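Local coordinates for nitrogenase molybdenum-iron protein alpha chain (Clostridium pasteurianum, PDB 4WES) that forms, with the beta chain, the nitrogenase component that reduces dinitrogen to ammonia, and carries its iron-molybdenum cofactor, at residues Cys262-Asn267 with His371-Glu376; Ile279-Cys284 with Pro423-Gly428. One frame throughout, in Å; residues are numbered along the deposited sequence.

Contact 1: Cys262-Asn267 with His371-Glu376; sequences CHRSIN and HRDDYE. With ICS (iron-sulfur-molybdenum cluster with interstitial carbon), chain F.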
ATOM      1  N   CYS A 262     -36.452   8.026 -17.279  1.00  8.87           N
ATOM      2  CA  CYS A 262     -36.440   6.689 -17.852  1.00  8.78           C
ATOM      3  C   CYS A 262     -37.865   6.278 -18.226  1.00  9.21           C
ATOM      4  O   CYS A 262     -38.670   5.934 -17.338  1.00  9.86           O
ATOM      5  CB  CYS A 262     -35.866   5.655 -16.883  1.00  8.23           C
ATOM      6  SG  CYS A 262     -35.987   4.032 -17.612  1.00  8.76           S
ATOM      7  N   HIS A 263     -38.191   6.333 -19.515  1.00  8.71           N
ATOM      8  CA  HIS A 263     -39.521   5.923 -19.930  1.00  9.37           C
ATOM      9  C   HIS A 263     -39.810   4.465 -19.605  1.00  9.32           C
ATOM     10  O   HIS A 263     -40.882   4.114 -19.091  1.00  9.79           O
ATOM     11  CB  HIS A 263     -39.718   6.188 -21.425  1.00 10.15           C
ATOM     12  CG  HIS A 263     -41.011   5.670 -21.954  1.00  9.45           C
ATOM     13  ND1 HIS A 263     -41.121   4.463 -22.616  1.00 10.57           N
ATOM     14  CD2 HIS A 263     -42.269   6.186 -21.909  1.00 10.33           C
ATOM     15  CE1 HIS A 263     -42.389   4.272 -22.948  1.00 11.31           C
ATOM     16  NE2 HIS A 263     -43.115   5.296 -22.521  1.00 11.41           N
ATOM     17  N   ARG A 264     -38.883   3.567 -19.948  1.00  8.76           N
ATOM     18  CA  ARG A 264     -39.161   2.158 -19.868  1.00  8.81           C
ATOM     19  C   ARG A 264     -39.558   1.721 -18.455  1.00  9.35           C
ATOM     20  O   ARG A 264     -40.507   0.955 -18.278  1.00  9.55           O
ATOM     21  CB  ARG A 264     -37.915   1.360 -20.346  1.00  9.04           C
ATOM     22  CG  ARG A 264     -38.046  -0.146 -20.329  1.00  9.33           C
ATOM     23  CD  ARG A 264     -39.039  -0.726 -21.314  1.00 10.36           C
ATOM     24  NE  ARG A 264     -40.423  -0.714 -20.840  1.00  9.96           N
ATOM     25  CZ  ARG A 264     -41.484  -0.294 -21.504  1.00  9.96           C
ATOM     26  NH1 ARG A 264     -41.393   0.350 -22.650  1.00 10.98           N
ATOM     27  NH2 ARG A 264     -42.675  -0.461 -20.943  1.00 11.13           N
ATOM     28  N   SER A 265     -38.792   2.161 -17.440  1.00  8.46           N
ATOM     29  CA  SER A 265     -38.987   1.605 -16.124  1.00  8.63           C
ATOM     30  C   SER A 265     -40.179   2.183 -15.372  1.00  8.08           C
ATOM     31  O   SER A 265     -40.661   1.536 -14.441  1.00  9.64           O
ATOM     32  CB  SER A 265     -37.755   1.793 -15.230  1.00  8.72           C
ATOM     33  OG  SER A 265     -37.531   3.168 -14.923  1.00  8.77           O
ATOM     34  N   ILE A 266     -40.660   3.374 -15.758  1.00  8.69           N
ATOM     35  CA  ILE A 266     -41.618   4.092 -14.914  1.00  9.25           C
ATOM     36  C   ILE A 266     -42.859   4.530 -15.631  1.00  9.94           C
ATOM     37  O   ILE A 266     -43.759   5.142 -15.012  1.00 10.13           O
ATOM     38  CB  ILE A 266     -40.947   5.324 -14.209  1.00  9.24           C
ATOM     39  CG1 ILE A 266     -41.500   5.600 -12.809  1.00 10.18           C
ATOM     40  CG2 ILE A 266     -40.927   6.523 -15.122  1.00  9.42           C
ATOM     41  CD1 ILE A 266     -41.257   4.478 -11.814  1.00 11.41           C
ATOM     42  N   ASN A 267     -42.955   4.300 -16.944  1.00  9.83           N
ATOM     43  CA  ASN A 267     -44.102   4.806 -17.691  1.00  9.92           C
ATOM     44  C   ASN A 267     -45.419   4.230 -17.170  1.00 10.24           C
ATOM     45  O   ASN A 267     -46.466   4.865 -17.312  1.00 10.88           O
ATOM     46  CB  ASN A 267     -43.994   4.621 -19.217  1.00 10.39           C
ATOM     47  CG  ASN A 267     -44.157   3.185 -19.694  1.00 10.76           C
ATOM     48  OD1 ASN A 267     -45.212   2.859 -20.241  1.00 13.56           O
ATOM     49  ND2 ASN A 267     -43.141   2.354 -19.515  1.00 11.08           N
ATOM     50  N   HIS A 371     -38.720  -1.875 -25.181  1.00  9.78           N
ATOM     51  CA  HIS A 371     -39.827  -2.355 -25.960  1.00 10.19           C
ATOM     52  C   HIS A 371     -39.905  -1.553 -27.271  1.00 10.19           C
ATOM     53  O   HIS A 371     -39.210  -0.545 -27.434  1.00 10.15           O
ATOM     54  CB  HIS A 371     -41.153  -2.262 -25.188  1.00  9.78           C
ATOM     55  CG  HIS A 371     -41.169  -3.014 -23.894  1.00 10.08           C
ATOM     56  ND1 HIS A 371     -42.330  -3.151 -23.167  1.00 10.77           N
ATOM     57  CD2 HIS A 371     -40.197  -3.578 -23.138  1.00  9.94           C
ATOM     58  CE1 HIS A 371     -42.072  -3.793 -22.043  1.00 10.58           C
ATOM     59  NE2 HIS A 371     -40.787  -4.064 -21.992  1.00 10.80           N
ATOM     60  N   ARG A 372     -40.803  -1.957 -28.178  1.00 10.54           N
ATOM     61  CA  ARG A 372     -40.901  -1.255 -29.455  1.00 10.82           C
ATOM     62  C   ARG A 372     -41.173   0.230 -29.258  1.00 11.20           C
ATOM     63  O   ARG A 372     -40.684   1.045 -30.045  1.00 12.01           O
ATOM     64  CB  ARG A 372     -41.976  -1.878 -30.341  1.00 11.67           C
ATOM     65  CG  ARG A 372     -41.531  -3.166 -31.030  1.00 12.22           C
ATOM     66  CD  ARG A 372     -42.598  -3.680 -31.976  1.00 12.81           C
ATOM     67  NE  ARG A 372     -42.887  -2.699 -33.011  1.00 13.14           N
ATOM     68  CZ  ARG A 372     -44.095  -2.414 -33.444  1.00 14.15           C
ATOM     69  NH1 ARG A 372     -45.141  -3.141 -33.087  1.00 15.63           N
ATOM     70  NH2 ARG A 372     -44.244  -1.405 -34.275  1.00 15.56           N
ATOM     71  N   ASP A 373     -41.954   0.606 -28.236  1.00 11.22           N
ATOM     72  CA  ASP A 373     -42.245   2.017 -28.008  1.00 11.11           C
ATOM     73  C   ASP A 373     -40.998   2.843 -27.685  1.00 11.56           C
ATOM     74  O   ASP A 373     -40.950   4.065 -27.985  1.00 12.27           O
ATOM     75  CB  ASP A 373     -43.362   2.247 -26.967  1.00 12.41           C
ATOM     76  CG  ASP A 373     -43.292   1.333 -25.744  1.00 12.32           C
ATOM     77  OD1 ASP A 373     -43.105   0.115 -25.869  1.00 14.88           O
ATOM     78  OD2 ASP A 373     -43.541   1.879 -24.651  1.00 15.22           O
ATOM     79  N   ASP A 374     -40.024   2.259 -26.990  1.00 10.37           N
ATOM     80  CA  ASP A 374     -38.782   2.988 -26.715  1.00 10.34           C
ATOM     81  C   ASP A 374     -37.967   3.220 -27.985  1.00 10.34           C
ATOM     82  O   ASP A 374     -37.255   4.220 -28.091  1.00 11.11           O
ATOM     83  CB  ASP A 374     -37.947   2.251 -25.688  1.00  9.92           C
ATOM     84  CG  ASP A 374     -38.722   2.024 -24.401  1.00  9.67           C
ATOM     85  OD1 ASP A 374     -38.952   3.005 -23.669  1.00 10.50           O
ATOM     86  OD2 ASP A 374     -39.124   0.868 -24.191  1.00 10.92           O
ATOM     87  N   TYR A 375     -37.993   2.254 -28.908  1.00 10.48           N
ATOM     88  CA  TYR A 375     -37.299   2.393 -30.193  1.00 11.03           C
ATOM     89  C   TYR A 375     -38.044   3.306 -31.154  1.00 10.98           C
ATOM     90  O   TYR A 375     -37.434   4.183 -31.778  1.00 12.39           O
ATOM     91  CB  TYR A 375     -37.112   1.030 -30.832  1.00 10.54           C
ATOM     92  CG  TYR A 375     -36.099   0.101 -30.196  1.00 10.69           C
ATOM     93  CD1 TYR A 375     -34.742   0.245 -30.447  1.00 11.10           C
ATOM     94  CD2 TYR A 375     -36.488  -0.931 -29.346  1.00 11.21           C
ATOM     95  CE1 TYR A 375     -33.791  -0.631 -29.921  1.00 10.66           C
ATOM     96  CE2 TYR A 375     -35.566  -1.820 -28.822  1.00 10.47           C
ATOM     97  CZ  TYR A 375     -34.207  -1.676 -29.112  1.00  9.91           C
ATOM     98  OH  TYR A 375     -33.268  -2.515 -28.609  1.00 10.34           O
ATOM     99  N   GLU A 376     -39.345   3.078 -31.319  1.00 11.38           N
ATOM    100  CA  GLU A 376     -40.162   3.626 -32.400  1.00 11.80           C
ATOM    101  C   GLU A 376     -41.078   4.756 -31.974  1.00 12.08           C
ATOM    102  O   GLU A 376     -41.683   5.422 -32.828  1.00 13.21           O
ATOM    103  CB  GLU A 376     -41.009   2.517 -33.011  1.00 12.22           C
ATOM    104  CG  GLU A 376     -40.229   1.336 -33.589  1.00 13.18           C
ATOM    105  CD  GLU A 376     -41.095   0.207 -34.070  1.00 14.07           C
ATOM    106  OE1 GLU A 376     -42.123   0.508 -34.745  1.00 15.24           O
ATOM    107  OE2 GLU A 376     -40.779  -0.975 -33.783  1.00 13.51           O
TER
HETATM  108 FE1  ICS F 602     -34.149   2.969 -16.777  1.00  8.52          FE
HETATM  109 MO1  ICS F 602     -28.245  -0.584 -15.823  1.00  7.47          MO
HETATM  110 FE2  ICS F 602     -33.128   0.573 -16.244  1.00  8.08          FE
HETATM  111 FE3  ICS F 602     -31.975   2.765 -15.237  1.00  8.15          FE
HETATM  112 FE4  ICS F 602     -31.872   2.275 -17.847  1.00  8.18          FE
HETATM  113 FE5  ICS F 602     -29.691   0.934 -17.513  1.00  7.79          FE
HETATM  114 FE6  ICS F 602     -30.926  -0.714 -15.874  1.00  7.80          FE
HETATM  115 FE7  ICS F 602     -29.788   1.413 -14.929  1.00  7.73          FE
HETATM  116  CX  ICS F 602     -31.248   1.235 -16.317  1.00  8.35           C
HETATM  117  S1A ICS F 602     -33.878   1.236 -18.271  1.00  8.76           S
HETATM  118  S1B ICS F 602     -29.614  -1.321 -17.570  1.00  7.90           S
HETATM  119  S2A ICS F 602     -34.074   1.991 -14.744  1.00  8.61           S
HETATM  120  S2B ICS F 602     -32.925  -1.576 -15.701  1.00  8.23           S
HETATM  121  S3A ICS F 602     -30.235   2.116 -19.355  1.00  8.42           S
HETATM  122  S3B ICS F 602     -29.752  -0.625 -13.989  1.00  7.64           S
HETATM  123  S4A ICS F 602     -32.272   4.311 -16.869  1.00  8.70           S
HETATM  124  S4B ICS F 602     -28.019   1.709 -16.242  1.00  7.77           S
HETATM  125  S5A ICS F 602     -30.432   3.092 -13.655  1.00  8.36           S
HETATM  126  O   HOH W   1     -36.941   4.134 -22.176  1.00 10.15           O
HETATM  127  O   HOH W   2     -44.840   0.934 -22.463  1.00 15.84           O

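Contact 2: Ile279-Cys284 with Pro423-Gly428; sequences IPWIKC and PLSSYG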
ATOM      1  N   ILE A 279     -52.785  13.864 -12.931  1.00 12.17           N
ATOM      2  CA  ILE A 279     -51.476  14.490 -13.031  1.00 11.69           C
ATOM      3  C   ILE A 279     -50.856  14.185 -14.386  1.00 10.84           C
ATOM      4  O   ILE A 279     -50.627  13.011 -14.709  1.00 11.96           O
ATOM      5  CB  ILE A 279     -50.571  14.027 -11.890  1.00 11.34           C
ATOM      6  CG1 ILE A 279     -51.162  14.358 -10.510  1.00 13.67           C
ATOM      7  CG2 ILE A 279     -49.169  14.610 -12.043  1.00 12.59           C
ATOM      8  CD1 ILE A 279     -50.546  13.575  -9.374  1.00 13.35           C
ATOM      9  N   PRO A 280     -50.571  15.227 -15.190  1.00 11.79           N
ATOM     10  CA  PRO A 280     -49.950  15.009 -16.501  1.00 12.93           C
ATOM     11  C   PRO A 280     -48.490  14.667 -16.355  1.00 11.15           C
ATOM     12  O   PRO A 280     -47.865  14.921 -15.325  1.00 11.85           O
ATOM     13  CB  PRO A 280     -50.138  16.356 -17.195  1.00 14.64           C
ATOM     14  CG  PRO A 280     -50.184  17.344 -16.084  1.00 17.35           C
ATOM     15  CD  PRO A 280     -50.809  16.653 -14.915  1.00 13.36           C
ATOM     16  N   TRP A 281     -47.930  14.094 -17.412  1.00 12.06           N
ATOM     17  CA  TRP A 281     -46.491  13.854 -17.453  1.00 10.65           C
ATOM     18  C   TRP A 281     -45.915  14.352 -18.759  1.00 11.20           C
ATOM     19  O   TRP A 281     -46.605  14.410 -19.770  1.00 12.27           O
ATOM     20  CB  TRP A 281     -46.140  12.399 -17.228  1.00 11.71           C
ATOM     21  CG  TRP A 281     -46.631  11.358 -18.201  1.00 11.82           C
ATOM     22  CD1 TRP A 281     -47.840  10.716 -18.174  1.00 12.28           C
ATOM     23  CD2 TRP A 281     -45.915  10.812 -19.316  1.00 11.29           C
ATOM     24  NE1 TRP A 281     -47.894   9.766 -19.164  1.00 13.62           N
ATOM     25  CE2 TRP A 281     -46.723   9.811 -19.882  1.00 11.51           C
ATOM     26  CE3 TRP A 281     -44.654  11.059 -19.873  1.00 12.23           C
ATOM     27  CZ2 TRP A 281     -46.330   9.076 -20.998  1.00 13.81           C
ATOM     28  CZ3 TRP A 281     -44.266  10.324 -20.957  1.00 14.05           C
ATOM     29  CH2 TRP A 281     -45.084   9.332 -21.486  1.00 14.37           C
ATOM     30  N   ILE A 282     -44.634  14.733 -18.717  1.00 11.23           N
ATOM     31  CA  ILE A 282     -43.881  15.013 -19.918  1.00 11.43           C
ATOM     32  C   ILE A 282     -42.655  14.151 -19.904  1.00 10.30           C
ATOM     33  O   ILE A 282     -42.074  13.852 -18.859  1.00 11.40           O
ATOM     34  CB  ILE A 282     -43.454  16.495 -20.070  1.00 12.68           C
ATOM     35  CG1 ILE A 282     -42.651  17.001 -18.864  1.00 13.29           C
ATOM     36  CG2 ILE A 282     -44.639  17.376 -20.338  1.00 14.18           C
ATOM     37  CD1 ILE A 282     -41.939  18.305 -19.156  1.00 15.35           C
ATOM     38  N   LYS A 283     -42.238  13.709 -21.097  1.00 10.97           N
ATOM     39  CA  LYS A 283     -40.898  13.142 -21.199  1.00 11.07           C
ATOM     40  C   LYS A 283     -39.884  14.218 -20.935  1.00 11.41           C
ATOM     41  O   LYS A 283     -40.006  15.319 -21.425  1.00 16.10           O
ATOM     42  CB  LYS A 283     -40.702  12.538 -22.594  1.00 11.94           C
ATOM     43  CG  LYS A 283     -39.391  11.753 -22.763  1.00 11.50           C
ATOM     44  CD  LYS A 283     -39.420  10.449 -21.973  1.00 11.23           C
ATOM     45  CE  LYS A 283     -38.077   9.728 -21.943  1.00 11.60           C
ATOM     46  NZ  LYS A 283     -36.969  10.529 -21.358  1.00 10.98           N
ATOM     47  N   CYS A 284     -38.903  13.920 -20.103  1.00 10.11           N
ATOM     48  CA  CYS A 284     -37.797  14.843 -19.837  1.00 10.51           C
ATOM     49  C   CYS A 284     -36.469  14.165 -20.192  1.00  9.74           C
ATOM     50  O   CYS A 284     -36.386  12.943 -20.323  1.00 10.69           O
ATOM     51  CB  CYS A 284     -37.741  15.271 -18.367  1.00 10.62           C
ATOM     52  SG  CYS A 284     -37.391  13.955 -17.169  1.00 11.23           S
ATOM     53  N   PRO A 423     -43.753  17.464 -24.928  1.00 15.35           N
ATOM     54  CA  PRO A 423     -44.018  16.021 -25.026  1.00 14.24           C
ATOM     55  C   PRO A 423     -44.916  15.538 -23.877  1.00 13.56           C
ATOM     56  O   PRO A 423     -44.523  14.699 -23.051  1.00 13.84           O
ATOM     57  CB  PRO A 423     -42.627  15.413 -24.961  1.00 15.00           C
ATOM     58  CG  PRO A 423     -41.862  16.371 -24.087  1.00 14.62           C
ATOM     59  CD  PRO A 423     -42.379  17.745 -24.467  1.00 15.18           C
ATOM     60  N   LEU A 424     -46.121  16.119 -23.814  1.00 13.99           N
ATOM     61  CA  LEU A 424     -47.121  15.704 -22.836  1.00 13.11           C
ATOM     62  C   LEU A 424     -47.615  14.291 -23.167  1.00 13.89           C
ATOM     63  O   LEU A 424     -48.136  14.034 -24.252  1.00 15.96           O
ATOM     64  CB  LEU A 424     -48.277  16.703 -22.791  1.00 15.47           C
ATOM     65  CG  LEU A 424     -48.041  17.941 -21.946  1.00 14.64           C
ATOM     66  CD1 LEU A 424     -48.949  19.068 -22.341  1.00 20.24           C
ATOM     67  CD2 LEU A 424     -48.220  17.631 -20.463  1.00 15.99           C
ATOM     68  N   SER A 425     -47.457  13.404 -22.202  1.00 13.01           N
ATOM     69  CA  SER A 425     -47.871  12.002 -22.327  1.00 15.96           C
ATOM     70  C   SER A 425     -47.396  11.395 -23.626  1.00 15.52           C
ATOM     71  O   SER A 425     -48.112  10.649 -24.260  1.00 20.54           O
ATOM     72  CB  SER A 425     -49.395  11.903 -22.152  1.00 19.65           C
ATOM     73  OG  SER A 425     -49.754  12.555 -20.936  1.00 23.80           O
ATOM     74  N   SER A 426     -46.161  11.694 -24.008  1.00 14.07           N
ATOM     75  CA  SER A 426     -45.647  11.177 -25.262  1.00 16.10           C
ATOM     76  C   SER A 426     -44.157  10.953 -25.160  1.00 13.92           C
ATOM     77  O   SER A 426     -43.473  11.464 -24.261  1.00 15.74           O
ATOM     78  CB  SER A 426     -46.010  12.098 -26.400  1.00 24.35           C
ATOM     79  OG  SER A 426     -45.381  13.315 -26.245  1.00 22.96           O
ATOM     80  N   TYR A 427     -43.638  10.118 -26.068  1.00 13.79           N
ATOM     81  CA  TYR A 427     -42.204   9.831 -26.166  1.00 12.59           C
ATOM     82  C   TYR A 427     -41.952   9.388 -27.575  1.00 12.05           C
ATOM     83  O   TYR A 427     -42.493   8.362 -28.003  1.00 14.58           O
ATOM     84  CB  TYR A 427     -41.807   8.735 -25.197  1.00 13.16           C
ATOM     85  CG  TYR A 427     -40.343   8.290 -25.225  1.00 11.37           C
ATOM     86  CD1 TYR A 427     -39.312   9.192 -25.463  1.00 11.63           C
ATOM     87  CD2 TYR A 427     -40.005   6.972 -24.991  1.00 12.23           C
ATOM     88  CE1 TYR A 427     -37.999   8.786 -25.440  1.00 13.15           C
ATOM     89  CE2 TYR A 427     -38.683   6.555 -24.967  1.00 11.79           C
ATOM     90  CZ  TYR A 427     -37.681   7.460 -25.199  1.00 12.41           C
ATOM     91  OH  TYR A 427     -36.358   7.048 -25.119  1.00 15.29           O
ATOM     92  N   GLY A 428     -41.138  10.146 -28.300  1.00 13.91           N
ATOM     93  CA  GLY A 428     -40.882   9.840 -29.710  1.00 16.14           C
ATOM     94  C   GLY A 428     -40.014   8.638 -29.979  1.00 13.04           C
ATOM     95  O   GLY A 428     -39.997   8.148 -31.101  1.00 13.59           O
TER

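Contact 1: Cys262-Asn267 with His371-Glu376
Arg264 and His263, in the first turn of helix 263-277, both reach the carboxylate of Asp374 and take one oxygen each. Arg264 NH1 donates to Asp374 OD2 over 2.8 Å, with the oxygen in the guanidinium plane, which stands nearly at a right angle to the carboxylate. His263 ND1 meets Asp374 OD1, also at 2.8 Å, and the oxygen lies at the edge of the imidazole. Both donors come from the syn side, each somewhat out of the carboxylate plane. A weak hydrogen bond, part of a second salt bridge, runs from Arg264 NH1 to Asp373 OD2 at 3.3 Å, and the same oxygen sits beside His263 CE1.

The guanidinium is held flat as well as gripped at its edge. It stacks on one face of the His371 ring, planes 5° apart and centres 3.5 Å apart, with CD also over the ring. Bends at chi2 (67°) and chi3 (-83°) fold the arginine chain so that its end turns toward His371. Ser183 holds His371 NE2, and Tyr268 takes a bond from Arg264 NH2.

In the next shell, the backbone N of His371 donates to the anti lone pair of Asp374 OD2, 2.9 Å away, fixing the carboxylate to the start of its own short helix. One water joins Arg264 N to Asp374 OD1; another links Arg264 NH2, Asn267 OD1 and Asp373 OD2. On the cofactor side, Cys262 caps helix 263-277, its SG accepting from Ser265 N while binding iron FE1 of the iron-molybdenum cluster at 2.3 Å.

The residues directly after the cluster ligand are thus tied to helix 372-376 by a buried charge network. Its two aspartates probably offset the arginine's charge, while His263, donating from ND1 and accepting at NE2 from Arg378, is consistent with a neutral imidazole.

Contact 2: Ile279-Cys284 with Pro423-Gly428
The indole of Trp281 presents one face to the backbone of Ser425, whose CA stands over the six-membered ring, 3.6 Å from its centroid, in a CH-pi contact. A chi1 of 62° places CG between the backbone N and the carbonyl carbon, bringing the ring alongside the 423-428 loop, where Ser426 N also lies over its face. Ser425 OG turns to Glu274. Lys283 makes a second CH-pi contact: CE lies over one face of Tyr427, toward the rim and 3.9 Å from the ring centroid, while CG and CD pass by the CD1 edge. NZ continues past the ring to Cys284 O at 2.7 Å and to the carbonyls of Val260 and Gln261, while Tyr427 OH is bonded to His349.

Between these two pairs the loop forms a single beta bridge, Ile282 with Leu424, along strand 281-283, an outermost strand of the parallel sheet of strands 235-239, 209-215, 257-260 and 281-283. Ser425 N donates to Trp281 O over 2.8 Å, and Lys283 N to Pro423 O over 3.2 Å. Apolar contacts accompany the bridge: Ile282 CG2 meets Leu424 CD2 at 3.6 Å, Leu424 CD2 also touches Pro280 CB, and Pro423 CG packs against Ile282 CB.

In the fold
Contact 1 is buried near the centre of the chain, beside the iron-molybdenum cluster; contact 2 lies farther out and is only partly buried. Helix 263-277 is followed in the chain by strand 281-283, so the contacts hold consecutive elements, the helix in contact 1 and the strand in contact 2, each against a later part of the chain. They meet where the His263 ring packs on Tyr427, His263 CG lying 3.5 Å from Tyr427 CD2. Lys283 CE also rests against His263 CB. Their chemistry differs accordingly: contact 1 relies on charged groups, a guanidinium stack and bridging waters, whereas contact 2 combines backbone hydrogen bonds at a sheet edge with CH-pi and apolar packing.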